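Local coordinates for general stress protein 26 (Bacillus anthracis, PDB 3EC6), which is of unknown function but binds flavin-adenine dinucleotide and probably shares the split-barrel flavin-binding fold of the pyridoxamine 5'-phosphate oxidases, at residues A[31-36]-A[44-49]; A[51-56]-A[84-89]. One frame throughout, in Å; residues are numbered along the deposited sequence.

Strand 27-38 turns back into strand 41-47, and interaction 1 closes that hairpin between 31-36 and 44-49 with the flavin ring system at its diverging end. The chain then enters helix 51-58, runs through strand 61-66 and returns along strand 77-87, where interaction 2 closes a longer loop between 51-56 and 84-89. The two loops follow in series, neither nested nor crossed, and their centres are about 9 Å apart. A salt bridge, Arg48 NH2 to Glu88 OE1 at 2.7 Å, joins them, as does packing of Ile53 against Thr46. Both involve the same antiparallel sheet, and both touch one FAD: the isoalloxazine at interaction 1, the diphosphate at interaction 2.

Interaction 1. Residues A[31-36]-A[44-49]; sequences AFMMFF and VATDRQ. With FAD (flavin-adenine dinucleotide), chain B.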
loop_
_atom_site.group_PDB
_atom_site.type_symbol
_atom_site.label_atom_id
_atom_site.label_comp_id
_atom_site.label_asym_id
_atom_site.label_seq_id
_atom_site.Cartn_x
_atom_site.Cartn_y
_atom_site.Cartn_z
ATOM N N ALA A 31 1.804 -3.142 -4.132
ATOM C CA ALA A 31 1.303 -4.494 -4.394
ATOM C C ALA A 31 1.204 -5.227 -3.061
ATOM O O ALA A 31 2.049 -5.048 -2.167
ATOM C CB ALA A 31 2.252 -5.248 -5.337
ATOM N N PHE A 32 0.186 -6.062 -2.925
ATOM C CA PHE A 32 0.152 -7.020 -1.811
ATOM C C PHE A 32 1.247 -8.055 -2.031
ATOM O O PHE A 32 1.424 -8.558 -3.141
ATOM C CB PHE A 32 -1.241 -7.700 -1.708
ATOM C CG PHE A 32 -2.348 -6.719 -1.440
ATOM C CD1 PHE A 32 -2.435 -6.109 -0.199
ATOM C CD2 PHE A 32 -3.277 -6.380 -2.447
ATOM C CE1 PHE A 32 -3.430 -5.175 0.065
ATOM C CE2 PHE A 32 -4.299 -5.453 -2.175
ATOM C CZ PHE A 32 -4.368 -4.874 -0.923
HETATM N N MSE A 33 1.939 -8.417 -0.959
HETATM C CA MSE A 33 3.039 -9.402 -1.011
HETATM C C MSE A 33 3.075 -10.119 0.352
HETATM O O MSE A 33 2.710 -9.517 1.397
HETATM C CB MSE A 33 4.431 -8.783 -1.301
HETATM C CG MSE A 33 4.443 -7.898 -2.544
HETATM SE SE MSE A 33 4.289 -8.897 -4.167
HETATM C CE MSE A 33 6.103 -8.958 -4.728
HETATM N N MSE A 34 3.456 -11.400 0.350
HETATM C CA MSE A 34 3.759 -12.118 1.589
HETATM C C MSE A 34 5.160 -11.755 2.065
HETATM O O MSE A 34 6.113 -11.772 1.296
HETATM C CB MSE A 34 3.697 -13.618 1.338
HETATM C CG MSE A 34 2.350 -13.963 0.880
HETATM SE SE MSE A 34 2.115 -15.860 0.636
HETATM C CE MSE A 34 3.555 -16.453 1.708
ATOM N N PHE A 35 5.296 -11.475 3.354
ATOM C CA PHE A 35 6.602 -11.097 3.891
ATOM C C PHE A 35 7.209 -12.136 4.805
ATOM O O PHE A 35 6.557 -12.582 5.780
ATOM C CB PHE A 35 6.491 -9.745 4.664
ATOM C CG PHE A 35 6.330 -8.568 3.772
ATOM C CD1 PHE A 35 7.436 -7.810 3.386
ATOM C CD2 PHE A 35 5.041 -8.244 3.270
ATOM C CE1 PHE A 35 7.264 -6.687 2.501
ATOM C CE2 PHE A 35 4.905 -7.147 2.365
ATOM C CZ PHE A 35 5.996 -6.378 1.998
ATOM N N PHE A 36 8.484 -12.451 4.555
ATOM C CA PHE A 36 9.300 -13.266 5.479
ATOM C C PHE A 36 10.368 -12.402 6.105
ATOM O O PHE A 36 10.458 -11.221 5.817
ATOM C CB PHE A 36 9.976 -14.400 4.679
ATOM C CG PHE A 36 9.017 -15.146 3.834
ATOM C CD1 PHE A 36 8.260 -16.160 4.371
ATOM C CD2 PHE A 36 8.799 -14.761 2.511
ATOM C CE1 PHE A 36 7.299 -16.839 3.577
ATOM C CE2 PHE A 36 7.853 -15.445 1.699
ATOM C CZ PHE A 36 7.117 -16.471 2.235
ATOM N N VAL A 44 10.725 -10.799 0.368
ATOM C CA VAL A 44 9.505 -11.179 -0.369
ATOM C C VAL A 44 9.965 -12.083 -1.525
ATOM O O VAL A 44 10.959 -11.787 -2.196
ATOM C CB VAL A 44 8.825 -9.943 -0.958
ATOM C CG1 VAL A 44 7.662 -10.329 -1.866
ATOM C CG2 VAL A 44 8.316 -9.049 0.195
ATOM N N ALA A 45 9.248 -13.179 -1.730
ATOM C CA ALA A 45 9.519 -14.104 -2.823
ATOM C C ALA A 45 8.726 -13.659 -4.020
ATOM O O ALA A 45 7.505 -13.384 -3.912
ATOM C CB ALA A 45 9.127 -15.523 -2.380
ATOM N N THR A 46 9.379 -13.575 -5.186
ATOM C CA THR A 46 8.670 -13.148 -6.384
ATOM C C THR A 46 9.336 -13.716 -7.633
ATOM O O THR A 46 10.406 -14.368 -7.538
ATOM C CB THR A 46 8.449 -11.598 -6.437
ATOM O OG1 THR A 46 7.438 -11.311 -7.401
ATOM C CG2 THR A 46 9.739 -10.864 -6.778
ATOM N N ASP A 47 8.744 -13.413 -8.782
ATOM C CA ASP A 47 9.299 -13.839 -10.063
ATOM C C ASP A 47 10.304 -12.775 -10.502
ATOM O O ASP A 47 10.063 -11.539 -10.359
ATOM C CB ASP A 47 8.142 -13.918 -11.069
ATOM C CG ASP A 47 8.617 -14.157 -12.501
ATOM O OD1 ASP A 47 8.833 -15.313 -12.884
ATOM O OD2 ASP A 47 8.758 -13.159 -13.252
ATOM N N ARG A 48 11.432 -13.228 -11.049
ATOM C CA ARG A 48 12.493 -12.269 -11.415
ATOM C C ARG A 48 12.133 -11.300 -12.547
ATOM O O ARG A 48 12.758 -10.241 -12.653
ATOM C CB ARG A 48 13.809 -12.959 -11.721
ATOM C CG ARG A 48 13.840 -13.631 -13.014
ATOM C CD ARG A 48 15.331 -13.900 -13.385
ATOM N NE ARG A 48 15.893 -14.964 -12.551
ATOM C CZ ARG A 48 16.933 -14.830 -11.715
ATOM N NH1 ARG A 48 17.580 -13.660 -11.530
ATOM N NH2 ARG A 48 17.318 -15.888 -11.023
ATOM N N GLN A 49 11.090 -11.609 -13.308
ATOM C CA GLN A 49 10.628 -10.684 -14.333
ATOM C C GLN A 49 9.567 -9.678 -13.854
ATOM O O GLN A 49 9.049 -8.891 -14.675
ATOM C CB GLN A 49 10.129 -11.455 -15.562
ATOM C CG GLN A 49 11.154 -12.383 -16.201
ATOM C CD GLN A 49 12.481 -11.685 -16.514
ATOM O OE1 GLN A 49 13.538 -12.296 -16.385
ATOM N NE2 GLN A 49 12.424 -10.421 -16.930
HETATM P PA FAD B . 3.706 -7.543 -12.594
HETATM O O1A FAD B . 5.165 -7.507 -13.025
HETATM O O2A FAD B . 3.022 -8.871 -12.861
HETATM O O5B FAD B . 2.795 -6.465 -13.428
HETATM C C5B FAD B . 1.476 -6.272 -12.974
HETATM C C4B FAD B . 1.422 -4.792 -12.658
HETATM O O4B FAD B . 1.431 -4.066 -13.905
HETATM C C3B FAD B . 0.142 -4.469 -11.894
HETATM O O3B FAD B . 0.404 -4.312 -10.499
HETATM C C2B FAD B . -0.389 -3.243 -12.638
HETATM O O2B FAD B . 0.058 -2.051 -12.013
HETATM C C1B FAD B . 0.228 -3.327 -14.036
HETATM N N9A FAD B . -0.672 -4.033 -14.982
HETATM C C8A FAD B . -1.616 -4.979 -14.653
HETATM N N7A FAD B . -2.246 -5.383 -15.784
HETATM C C5A FAD B . -1.715 -4.726 -16.833
HETATM C C6A FAD B . -2.015 -4.785 -18.193
HETATM N N6A FAD B . -3.157 -5.373 -18.579
HETATM N N1A FAD B . -1.303 -3.965 -19.053
HETATM C C2A FAD B . -0.314 -3.113 -18.566
HETATM N N3A FAD B . -0.025 -3.066 -17.206
HETATM C C4A FAD B . -0.721 -3.869 -16.352
HETATM N N1 FAD B . 3.145 -11.927 -5.848
HETATM C C2 FAD B . 4.425 -12.387 -5.619
HETATM O O2 FAD B . 5.154 -12.442 -6.614
HETATM N N3 FAD B . 4.860 -12.706 -4.353
HETATM C C4 FAD B . 4.004 -12.620 -3.276
HETATM O O4 FAD B . 4.414 -12.920 -2.118
HETATM C C4X FAD B . 2.670 -12.219 -3.492
HETATM N N5 FAD B . 1.805 -12.148 -2.412
HETATM C C5X FAD B . 0.494 -11.755 -2.645
HETATM C C6 FAD B . -0.366 -11.717 -1.530
HETATM C C7 FAD B . -1.676 -11.286 -1.763
HETATM C C7M FAD B . -2.614 -11.249 -0.580
HETATM C C8 FAD B . -2.112 -10.912 -3.052
HETATM C C8M FAD B . -3.524 -10.416 -3.325
HETATM C C9 FAD B . -1.226 -10.908 -4.137
HETATM C C9A FAD B . 0.095 -11.352 -3.932
HETATM N N10 FAD B . 0.982 -11.382 -5.002
HETATM C C10 FAD B . 2.278 -11.845 -4.778
HETATM C "C1'" FAD B . 0.670 -10.858 -6.365
HETATM C "C2'" FAD B . 1.149 -9.418 -6.601
HETATM O "O2'" FAD B . 0.545 -8.517 -5.668
HETATM C "C3'" FAD B . 0.690 -9.000 -8.000
HETATM O "O3'" FAD B . 1.245 -9.958 -8.917
HETATM C "C4'" FAD B . 1.157 -7.593 -8.351
HETATM O "O4'" FAD B . 0.499 -7.084 -9.556
HETATM C "C5'" FAD B . 2.681 -7.576 -8.565
HETATM O "O5'" FAD B . 3.074 -6.268 -8.953
HETATM P P FAD B . 4.194 -6.220 -10.112
HETATM O O1P FAD B . 4.349 -4.806 -10.661
HETATM O O2P FAD B . 5.455 -6.940 -9.727
HETATM O O3P FAD B . 3.358 -7.142 -11.119
HETATM O O HOH W 1 6.754 -13.597 -0.668
#
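The isoalloxazine site of this split-barrel fold is built on the hairpin of strands 27-38 and 41-47, where Met33 and Phe35 meet Val44, Met33 lying between Val44 and the flavin. The short segments diverge, with their directions at 116°, and no direct hydrogen bond joins them. Val44 uses both branches. With CG1 anti to the backbone N (chi1 173°), CG1 meets the selenomethionine methyl Met33 CE at 3.5 Å, while CG2 lies over one face of the Phe35 ring, 3.8 Å from its centroid, a CH-pi contact offset toward the rim. The bent Met33 chain lays SE over the face of the flavin, 3.6 Å from C10. Along the polar edge of the flavin, Met34 N donates to O4 at 3.1 Å and more weakly to N5, and flavin N3 gives a nearly straight bond (175°) to Ala45 O at 2.8 Å. Thr46 OG1 donates to O2 at 2.7 Å. A water bridges Met34 O, Ala45 N and O4, taking its 2.7 Å bond from Ala45 N. Polar groups of both strands thus read the flavin's N3, O2 and O4, fixing the ring's rotation in its plane; the donors at O2 and O4 would be expected to draw electron density toward the pyrimidine end.

Interaction 2. Residues A[51-56]-A[84-89]; sequences KKITDI and ASIEED. With FAD (flavin-adenine dinucleotide), chain B.
Helix 51-56 passes strand 84-87 with their axes 9.1 Å apart at closest and a signed crossing angle of -125°, and the nearest CA pairs are Ile56 with Ala84 and Ile53 with Ile86. One helical turn separates Ile53 from Ile56, and each turns methyl groups to the strand. Ile56 sets its CD1 3.7 Å from Ala84 CB, while its CG2 branch rests 3.6 Å from Ala84 O. Ile53 reaches Ile86 by the ends of both chains, CD1 to CD1 at 3.4 Å, tighter than ordinary van der Waals contact. Ile116 of strand 113-126 touches both helix isoleucines, and Val62 of strand 61-66 touches Ile56 and Ala84. At the helix start, Lys51 N donates to FAD O1A at 2.7 Å and nearly straight (169°), and Lys52 N donates to O2P at 3.2 Å. Two successive amides therefore hold one oxygen on each phosphate, where the helix dipole would be expected to add to the attraction. Lys52 turns its NZ from the diphosphate to Thr22, His29 and Leu20. A helix packed by isoleucines on an antiparallel sheet, its N-terminal amides directed at a cofactor phosphate, is consistent with the FMN-binding split-barrel fold, here with the diphosphate of FAD at the helix start.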
loop_
_atom_site.group_PDB
_atom_site.type_symbol
_atom_site.label_atom_id
_atom_site.label_comp_id
_atom_site.label_asym_id
_atom_site.label_seq_id
_atom_site.Cartn_x
_atom_site.Cartn_y
_atom_site.Cartn_z
ATOM N N LYS A 51 7.635 -6.514 -12.424
ATOM C CA LYS A 51 7.850 -5.083 -12.541
ATOM C C LYS A 51 8.381 -4.501 -11.235
ATOM O O LYS A 51 9.100 -3.539 -11.271
ATOM C CB LYS A 51 6.597 -4.347 -13.029
ATOM C CG LYS A 51 6.278 -4.570 -14.501
ATOM C CD LYS A 51 4.856 -3.999 -14.766
ATOM C CE LYS A 51 4.189 -4.602 -16.001
ATOM N NZ LYS A 51 4.914 -4.212 -17.237
ATOM N N LYS A 52 8.054 -5.111 -10.094
ATOM C CA LYS A 52 8.611 -4.611 -8.825
ATOM C C LYS A 52 10.121 -4.746 -8.842
ATOM O O LYS A 52 10.825 -3.916 -8.306
ATOM C CB LYS A 52 8.069 -5.383 -7.623
ATOM C CG LYS A 52 6.569 -5.342 -7.475
ATOM C CD LYS A 52 6.048 -3.902 -7.306
ATOM C CE LYS A 52 5.675 -3.570 -5.925
ATOM N NZ LYS A 52 5.267 -2.146 -5.827
ATOM N N ILE A 53 10.620 -5.792 -9.492
ATOM C CA ILE A 53 12.057 -5.933 -9.624
ATOM C C ILE A 53 12.627 -4.844 -10.511
ATOM O O ILE A 53 13.647 -4.270 -10.179
ATOM C CB ILE A 53 12.453 -7.349 -10.140
ATOM C CG1 ILE A 53 11.917 -8.492 -9.241
ATOM C CG2 ILE A 53 13.966 -7.438 -10.368
ATOM C CD1 ILE A 53 12.397 -8.518 -7.830
ATOM N N THR A 54 11.982 -4.540 -11.656
ATOM C CA THR A 54 12.418 -3.427 -12.481
ATOM C C THR A 54 12.362 -2.080 -11.751
ATOM O O THR A 54 13.254 -1.246 -11.935
ATOM C CB THR A 54 11.559 -3.358 -13.761
ATOM O OG1 THR A 54 11.670 -4.636 -14.397
ATOM C CG2 THR A 54 12.059 -2.265 -14.737
ATOM N N ASP A 55 11.311 -1.902 -10.936
ATOM C CA ASP A 55 11.151 -0.667 -10.140
ATOM C C ASP A 55 12.395 -0.522 -9.290
ATOM O O ASP A 55 13.049 0.539 -9.323
ATOM C CB ASP A 55 9.953 -0.696 -9.192
ATOM C CG ASP A 55 8.635 -0.676 -9.887
ATOM O OD1 ASP A 55 8.567 -0.341 -11.109
ATOM O OD2 ASP A 55 7.652 -0.984 -9.205
ATOM N N ILE A 56 12.686 -1.600 -8.541
ATOM C CA ILE A 56 13.782 -1.597 -7.532
ATOM C C ILE A 56 15.077 -1.346 -8.289
ATOM O O ILE A 56 15.901 -0.578 -7.843
ATOM C CB ILE A 56 13.774 -2.855 -6.604
ATOM C CG1 ILE A 56 12.545 -2.801 -5.669
ATOM C CG2 ILE A 56 15.090 -3.052 -5.779
ATOM C CD1 ILE A 56 12.238 -4.088 -4.929
ATOM N N ALA A 84 15.993 -1.741 -1.045
ATOM C CA ALA A 84 15.829 -3.095 -1.473
ATOM C C ALA A 84 16.940 -3.515 -2.434
ATOM O O ALA A 84 17.555 -2.696 -3.148
ATOM C CB ALA A 84 14.463 -3.199 -2.173
ATOM N N SER A 85 17.219 -4.813 -2.385
ATOM C CA SER A 85 18.101 -5.447 -3.365
ATOM C C SER A 85 17.542 -6.839 -3.678
ATOM O O SER A 85 16.602 -7.307 -3.037
ATOM C CB SER A 85 19.526 -5.499 -2.812
ATOM O OG SER A 85 19.559 -6.259 -1.624
ATOM N N ILE A 86 18.143 -7.510 -4.656
ATOM C CA ILE A 86 17.671 -8.860 -5.027
ATOM C C ILE A 86 18.612 -9.878 -4.429
ATOM O O ILE A 86 19.854 -9.711 -4.456
ATOM C CB ILE A 86 17.617 -8.982 -6.553
ATOM C CG1 ILE A 86 16.686 -7.912 -7.113
ATOM C CG2 ILE A 86 17.027 -10.388 -6.961
ATOM C CD1 ILE A 86 15.405 -7.743 -6.377
ATOM N N GLU A 87 18.040 -10.936 -3.865
ATOM C CA GLU A 87 18.804 -11.944 -3.126
ATOM C C GLU A 87 18.476 -13.281 -3.792
ATOM O O GLU A 87 17.296 -13.640 -3.971
ATOM C CB GLU A 87 18.422 -11.890 -1.619
ATOM C CG GLU A 87 18.984 -13.054 -0.808
ATOM C CD GLU A 87 20.504 -13.009 -0.684
ATOM O OE1 GLU A 87 20.976 -12.357 0.271
ATOM O OE2 GLU A 87 21.226 -13.662 -1.471
ATOM N N GLU A 88 19.525 -14.006 -4.207
ATOM C CA GLU A 88 19.305 -15.295 -4.856
ATOM C C GLU A 88 19.924 -16.429 -4.005
ATOM O O GLU A 88 20.063 -17.541 -4.496
ATOM C CB GLU A 88 19.901 -15.329 -6.275
ATOM C CG GLU A 88 19.350 -14.228 -7.153
ATOM C CD GLU A 88 19.340 -14.557 -8.626
ATOM O OE1 GLU A 88 19.080 -15.724 -9.012
ATOM O OE2 GLU A 88 19.555 -13.623 -9.410
ATOM N N ASP A 89 20.302 -16.129 -2.767
ATOM C CA ASP A 89 20.884 -17.136 -1.856
ATOM C C ASP A 89 19.963 -18.359 -1.742
ATOM O O ASP A 89 18.808 -18.231 -1.337
ATOM C CB ASP A 89 21.076 -16.490 -0.496
ATOM C CG ASP A 89 21.658 -17.442 0.503
ATOM O OD1 ASP A 89 22.867 -17.776 0.381
ATOM O OD2 ASP A 89 20.918 -17.885 1.398
HETATM P PA FAD B . 3.706 -7.543 -12.594
HETATM O O1A FAD B . 5.165 -7.507 -13.025
HETATM O O2A FAD B . 3.022 -8.871 -12.861
HETATM O O5B FAD B . 2.795 -6.465 -13.428
HETATM C C5B FAD B . 1.476 -6.272 -12.974
HETATM C C4B FAD B . 1.422 -4.792 -12.658
HETATM O O4B FAD B . 1.431 -4.066 -13.905
HETATM C C3B FAD B . 0.142 -4.469 -11.894
HETATM O O3B FAD B . 0.404 -4.312 -10.499
HETATM C C2B FAD B . -0.389 -3.243 -12.638
HETATM O O2B FAD B . 0.058 -2.051 -12.013
HETATM C C1B FAD B . 0.228 -3.327 -14.036
HETATM N N9A FAD B . -0.672 -4.033 -14.982
HETATM C C8A FAD B . -1.616 -4.979 -14.653
HETATM N N7A FAD B . -2.246 -5.383 -15.784
HETATM C C5A FAD B . -1.715 -4.726 -16.833
HETATM C C6A FAD B . -2.015 -4.785 -18.193
HETATM N N6A FAD B . -3.157 -5.373 -18.579
HETATM N N1A FAD B . -1.303 -3.965 -19.053
HETATM C C2A FAD B . -0.314 -3.113 -18.566
HETATM N N3A FAD B . -0.025 -3.066 -17.206
HETATM C C4A FAD B . -0.721 -3.869 -16.352
HETATM N N1 FAD B . 3.145 -11.927 -5.848
HETATM C C2 FAD B . 4.425 -12.387 -5.619
HETATM O O2 FAD B . 5.154 -12.442 -6.614
HETATM N N3 FAD B . 4.860 -12.706 -4.353
HETATM C C4 FAD B . 4.004 -12.620 -3.276
HETATM O O4 FAD B . 4.414 -12.920 -2.118
HETATM C C4X FAD B . 2.670 -12.219 -3.492
HETATM N N5 FAD B . 1.805 -12.148 -2.412
HETATM C C5X FAD B . 0.494 -11.755 -2.645
HETATM C C6 FAD B . -0.366 -11.717 -1.530
HETATM C C7 FAD B . -1.676 -11.286 -1.763
HETATM C C7M FAD B . -2.614 -11.249 -0.580
HETATM C C8 FAD B . -2.112 -10.912 -3.052
HETATM C C8M FAD B . -3.524 -10.416 -3.325
HETATM C C9 FAD B . -1.226 -10.908 -4.137
HETATM C C9A FAD B . 0.095 -11.352 -3.932
HETATM N N10 FAD B . 0.982 -11.382 -5.002
HETATM C C10 FAD B . 2.278 -11.845 -4.778
HETATM C "C1'" FAD B . 0.670 -10.858 -6.365
HETATM C "C2'" FAD B . 1.149 -9.418 -6.601
HETATM O "O2'" FAD B . 0.545 -8.517 -5.668
HETATM C "C3'" FAD B . 0.690 -9.000 -8.000
HETATM O "O3'" FAD B . 1.245 -9.958 -8.917
HETATM C "C4'" FAD B . 1.157 -7.593 -8.351
HETATM O "O4'" FAD B . 0.499 -7.084 -9.556
HETATM C "C5'" FAD B . 2.681 -7.576 -8.565
HETATM O "O5'" FAD B . 3.074 -6.268 -8.953
HETATM P P FAD B . 4.194 -6.220 -10.112
HETATM O O1P FAD B . 4.349 -4.806 -10.661
HETATM O O2P FAD B . 5.455 -6.940 -9.727
HETATM O O3P FAD B . 3.358 -7.142 -11.119
#